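Local coordinates for SusD-like carbohydrate binding protein (Bacteroides vulgatus, PDB 3LEW), which probably binds carbohydrate at the outer membrane for nutrient uptake, as SusD-like proteins do, at residues A[140-153]-A[165-177]. Numbering follows the deposited sequence.
Sequences IDKDPDAVCAPIYT and KPASSVSEVYAQS
Ile151 packs against Ser168 and the first two turns of the helix that begins at Val170. Its CD1 sits 3.5 Å from Ser168 OG and also meets Val173 CG2. Chi1 of -64° sets CG1 anti to the carbonyl carbon and leaves CG2 anti to the backbone N, where CG2 reaches the bent chain of Gln176, 3.7 Å from its OE1. Cutting this side chain back to an alanine would probably open a gap beside Ser168 and Val173 and leave the Gln176 chain without the CG2 it rests on. Cys148 SG touches Val173 CG2 from the strand, at 3.9 Å. At the other end, Pro144 O accepts from Ser171 N at 3.2 Å. In one of two conformers Ser171 OG adds a bond from the opposite face of the carbonyl plane. Between these ends, 147-149 and 168-169 form a short antiparallel pair with a classic beta bulge, Cys148 and Ala149 together lying opposite the single residue Ser168. Cys148 N donates to Ser168 O in the carbonyl plane, and Ala149 N adds a weak bond. Ser169 and Glu172 form a capping box: Glu172 N donates to Ser169 OG at 3.1 Å, and Ser169 N to Glu172 OE1. Val170 N, in the first turn, is held by Ala146 O at 2.9 Å. One water joins Ile151 N, Ser168 OG, Pro166 O and Lys165 NZ. Further out, Tyr91 and Tyr129 bond Pro150 O and Tyr152 O, tying 140-153 to helices 81-103 and 111-135.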
loop_
_atom_site.group_PDB
_atom_site.type_symbol
_atom_site.label_atom_id
_atom_site.label_comp_id
_atom_site.label_asym_id
_atom_site.label_seq_id
_atom_site.Cartn_x
_atom_site.Cartn_y
_atom_site.Cartn_z
ATOM N N ILE A 140 -7.039 13.493 -8.469
ATOM C CA ILE A 140 -7.051 13.975 -9.843
ATOM C C ILE A 140 -8.273 14.864 -10.143
ATOM O O ILE A 140 -8.202 15.740 -11.008
ATOM C CB ILE A 140 -6.917 12.751 -10.798
ATOM C CG1 ILE A 140 -6.543 13.199 -12.187
ATOM C CG2 ILE A 140 -8.200 11.925 -10.824
ATOM C CD1 ILE A 140 -6.260 12.040 -13.177
ATOM N N ASP A 141 -9.392 14.663 -9.442
ATOM C CA ASP A 141 -10.569 15.499 -9.646
ATOM C C ASP A 141 -10.636 16.692 -8.695
ATOM O O ASP A 141 -11.501 17.530 -8.841
ATOM C CB ASP A 141 -11.887 14.699 -9.613
ATOM C CG ASP A 141 -12.171 14.053 -8.271
ATOM O OD1 ASP A 141 -11.226 13.627 -7.588
ATOM O OD2 ASP A 141 -13.377 13.947 -7.927
ATOM N N LYS A 142 -9.680 16.795 -7.778
ATOM C CA LYS A 142 -9.552 17.958 -6.914
ATOM C C LYS A 142 -8.858 19.050 -7.731
ATOM O O LYS A 142 -9.380 20.143 -7.877
ATOM C CB LYS A 142 -8.756 17.591 -5.679
ATOM C CG LYS A 142 -8.692 18.642 -4.609
ATOM C CD LYS A 142 -7.576 19.645 -4.779
ATOM C CE LYS A 142 -7.220 20.331 -3.430
ATOM N NZ LYS A 142 -6.356 21.554 -3.684
ATOM N N ASP A 143 -7.709 18.720 -8.332
ATOM C CA ASP A 143 -6.943 19.660 -9.160
ATOM C C ASP A 143 -6.210 18.811 -10.262
ATOM O O ASP A 143 -5.066 18.406 -9.985
ATOM C CB ASP A 143 -5.982 20.361 -8.135
ATOM C CG ASP A 143 -5.194 21.547 -8.690
ATOM O OD1 ASP A 143 -5.223 21.719 -9.921
ATOM O OD2 ASP A 143 -4.519 22.298 -7.882
ATOM N N PRO A 144 -6.780 18.576 -11.456
ATOM C CA PRO A 144 -6.019 17.715 -12.369
ATOM C C PRO A 144 -4.702 18.254 -12.892
ATOM O O PRO A 144 -3.891 17.491 -13.402
ATOM C CB PRO A 144 -6.989 17.488 -13.549
ATOM C CG PRO A 144 -7.987 18.544 -13.450
ATOM C CD PRO A 144 -8.085 18.971 -12.019
ATOM N N ASP A 145 -4.501 19.559 -12.814
ATOM C CA ASP A 145 -3.309 20.174 -13.349
ATOM C C ASP A 145 -2.290 20.463 -12.242
ATOM O O ASP A 145 -1.278 21.090 -12.493
ATOM C CB ASP A 145 -3.699 21.438 -14.072
ATOM C CG ASP A 145 -4.565 21.151 -15.300
ATOM O OD1 ASP A 145 -4.344 20.113 -15.969
ATOM O OD2 ASP A 145 -5.471 21.946 -15.603
ATOM N N ALA A 146 -2.564 20.023 -11.022
ATOM C CA ALA A 146 -1.642 20.274 -9.912
ATOM C C ALA A 146 -0.288 19.636 -10.125
ATOM O O ALA A 146 -0.192 18.531 -10.676
ATOM C CB ALA A 146 -2.248 19.708 -8.555
ATOM N N VAL A 147 0.751 20.245 -9.573
ATOM C CA VAL A 147 2.070 19.674 -9.672
ATOM C C VAL A 147 2.124 18.288 -9.032
ATOM O O VAL A 147 1.484 18.040 -8.002
ATOM C CB VAL A 147 3.103 20.600 -9.013
ATOM C CG1 VAL A 147 2.891 20.639 -7.484
ATOM C CG2 VAL A 147 4.504 20.177 -9.405
ATOM N N CYS A 148 2.912 17.393 -9.610
ATOM C CA CYS A 148 3.132 16.064 -9.033
ATOM C C CYS A 148 4.640 15.760 -8.962
ATOM O O CYS A 148 5.248 15.935 -7.907
ATOM C CB CYS A 148 2.360 15.023 -9.809
ATOM S SG CYS A 148 2.508 13.355 -9.123
ATOM N N ALA A 149 5.251 15.364 -10.079
ATOM C CA ALA A 149 6.642 14.883 -10.058
ATOM C C ALA A 149 7.167 14.838 -11.500
ATOM O O ALA A 149 6.383 14.753 -12.428
ATOM C CB ALA A 149 6.719 13.473 -9.383
ATOM N N PRO A 150 8.484 14.900 -11.673
ATOM C CA PRO A 150 9.071 14.805 -13.020
ATOM C C PRO A 150 8.936 13.407 -13.592
ATOM O O PRO A 150 8.973 12.416 -12.835
ATOM C CB PRO A 150 10.547 15.169 -12.801
ATOM C CG PRO A 150 10.728 15.406 -11.339
ATOM C CD PRO A 150 9.478 15.182 -10.612
ATOM N N ILE A 151 8.783 13.335 -14.907
ATOM C CA ILE A 151 8.673 12.063 -15.618
ATOM C C ILE A 151 9.900 11.864 -16.451
ATOM O O ILE A 151 10.219 12.710 -17.282
ATOM C CB ILE A 151 7.429 12.048 -16.537
ATOM C CG1 ILE A 151 6.170 12.140 -15.684
ATOM C CG2 ILE A 151 7.409 10.774 -17.399
ATOM C CD1 ILE A 151 4.865 12.219 -16.471
ATOM N N TYR A 152 10.605 10.753 -16.222
ATOM C CA TYR A 152 11.724 10.352 -17.069
ATOM C C TYR A 152 11.421 9.027 -17.723
ATOM O O TYR A 152 10.961 8.059 -17.047
ATOM C CB TYR A 152 13.019 10.185 -16.249
ATOM C CG TYR A 152 13.378 11.411 -15.487
ATOM C CD1 TYR A 152 13.942 12.484 -16.115
ATOM C CD2 TYR A 152 13.090 11.521 -14.120
ATOM C CE1 TYR A 152 14.249 13.658 -15.412
ATOM C CE2 TYR A 152 13.401 12.663 -13.423
ATOM C CZ TYR A 152 13.958 13.731 -14.068
ATOM O OH TYR A 152 14.249 14.894 -13.375
ATOM N N THR A 153 11.691 8.976 -19.023
ATOM C CA THR A 153 11.484 7.769 -19.819
ATOM C C THR A 153 12.757 7.323 -20.540
ATOM O O THR A 153 12.714 6.376 -21.333
ATOM C CB THR A 153 10.314 7.944 -20.814
ATOM O OG1 THR A 153 10.632 8.974 -21.777
ATOM C CG2 THR A 153 9.042 8.272 -20.090
ATOM N N LYS A 165 14.475 18.614 -15.148
ATOM C CA LYS A 165 13.167 18.476 -15.830
ATOM C C LYS A 165 11.970 18.992 -14.965
ATOM O O LYS A 165 11.822 18.567 -13.844
ATOM C CB LYS A 165 12.951 17.026 -16.166
ATOM C CG LYS A 165 11.870 16.780 -17.155
ATOM C CD LYS A 165 12.136 15.514 -18.001
ATOM C CE LYS A 165 11.078 15.322 -19.091
ATOM N NZ LYS A 165 9.647 15.534 -18.611
ATOM N N PRO A 166 11.112 19.872 -15.521
ATOM C CA PRO A 166 9.958 20.323 -14.743
ATOM C C PRO A 166 9.073 19.175 -14.333
ATOM O O PRO A 166 8.914 18.231 -15.100
ATOM C CB PRO A 166 9.214 21.244 -15.711
ATOM C CG PRO A 166 10.252 21.706 -16.687
ATOM C CD PRO A 166 11.127 20.490 -16.861
ATOM N N ALA A 167 8.505 19.246 -13.122
ATOM C CA ALA A 167 7.524 18.283 -12.704
ATOM C C ALA A 167 6.313 18.344 -13.668
ATOM O O ALA A 167 5.940 19.422 -14.152
ATOM C CB ALA A 167 7.064 18.591 -11.268
ATOM N N SER A 168 5.735 17.180 -13.915
ATOM C CA SER A 168 4.457 17.011 -14.629
ATOM C C SER A 168 3.316 17.080 -13.630
ATOM O O SER A 168 3.559 16.998 -12.443
ATOM C CB SER A 168 4.430 15.670 -15.341
ATOM O OG SER A 168 5.409 15.666 -16.355
ATOM N N SER A 169 2.085 17.173 -14.129
ATOM C CA SER A 169 0.896 17.284 -13.284
ATOM C C SER A 169 0.431 15.912 -12.865
ATOM O O SER A 169 0.824 14.883 -13.454
ATOM C CB SER A 169 -0.268 17.913 -14.007
ATOM O OG SER A 169 -0.720 17.082 -15.076
ATOM N N VAL A 170 -0.454 15.903 -11.868
ATOM C CA VAL A 170 -1.012 14.634 -11.386
ATOM C C VAL A 170 -1.736 13.880 -12.502
ATOM O O VAL A 170 -1.555 12.641 -12.624
ATOM C CB VAL A 170 -1.920 14.832 -10.125
ATOM C CG1 VAL A 170 -3.059 15.830 -10.403
ATOM C CG2 VAL A 170 -2.460 13.470 -9.608
ATOM N N SER A 171 -2.464 14.581 -13.374
ATOM C CA SER A 171 -3.129 13.916 -14.508
ATOM C C SER A 171 -2.085 13.289 -15.449
ATOM O O SER A 171 -2.262 12.167 -15.941
ATOM C CB SER A 171 -3.999 14.893 -15.300
ATOM O OG SER A 171 -5.113 15.343 -14.550
ATOM N N GLU A 172 -0.998 14.019 -15.693
ATOM C CA GLU A 172 0.046 13.524 -16.592
ATOM C C GLU A 172 0.787 12.304 -16.024
ATOM O O GLU A 172 1.113 11.371 -16.764
ATOM C CB GLU A 172 1.031 14.630 -16.930
ATOM C CG GLU A 172 0.453 15.684 -17.832
ATOM C CD GLU A 172 1.296 16.941 -17.977
ATOM O OE1 GLU A 172 2.126 17.237 -17.079
ATOM O OE2 GLU A 172 1.041 17.669 -18.975
ATOM N N VAL A 173 1.027 12.289 -14.720
ATOM C CA VAL A 173 1.716 11.171 -14.097
ATOM C C VAL A 173 0.801 9.959 -14.077
ATOM O O VAL A 173 1.250 8.825 -14.363
ATOM C CB VAL A 173 2.281 11.509 -12.718
ATOM C CG1 VAL A 173 2.926 10.291 -12.077
ATOM C CG2 VAL A 173 3.308 12.639 -12.834
ATOM N N TYR A 174 -0.472 10.165 -13.729
ATOM C CA TYR A 174 -1.445 9.055 -13.890
ATOM C C TYR A 174 -1.469 8.513 -15.341
ATOM O O TYR A 174 -1.474 7.296 -15.540
ATOM C CB TYR A 174 -2.847 9.437 -13.399
ATOM C CG TYR A 174 -3.100 9.191 -11.924
ATOM C CD1 TYR A 174 -3.054 7.901 -11.387
ATOM C CD2 TYR A 174 -3.468 10.235 -11.096
ATOM C CE1 TYR A 174 -3.285 7.659 -10.055
ATOM C CE2 TYR A 174 -3.712 10.009 -9.738
ATOM C CZ TYR A 174 -3.650 8.715 -9.242
ATOM O OH TYR A 174 -3.896 8.450 -7.917
ATOM N N ALA A 175 -1.490 9.385 -16.352
ATOM C CA ALA A 175 -1.558 8.960 -17.736
ATOM C C ALA A 175 -0.297 8.153 -18.126
ATOM O O ALA A 175 -0.375 7.182 -18.870
ATOM C CB ALA A 175 -1.773 10.165 -18.694
ATOM N N GLN A 176 0.855 8.580 -17.600
ATOM C CA GLN A 176 2.126 7.894 -17.829
ATOM C C GLN A 176 2.074 6.495 -17.227
ATOM O O GLN A 176 2.434 5.537 -17.886
ATOM C CB GLN A 176 3.298 8.691 -17.208
ATOM C CG GLN A 176 4.695 8.081 -17.437
ATOM C CD GLN A 176 5.067 8.076 -18.898
ATOM O OE1 GLN A 176 4.952 9.113 -19.572
ATOM N NE2 GLN A 176 5.495 6.921 -19.418
ATOM N N SER A 177 1.570 6.377 -16.013
ATOM C CA SER A 177 1.446 5.066 -15.361
ATOM C C SER A 177 0.579 4.120 -16.182
ATOM O O SER A 177 0.986 2.987 -16.540
ATOM C CB SER A 177 0.849 5.244 -13.970
ATOM O OG SER A 177 0.641 4.008 -13.318
HETATM O O HOH W 1 -2.302 18.597 -16.728
HETATM O O HOH W 2 8.093 15.841 -16.212
HETATM O O HOH W 3 16.043 16.774 -13.965
#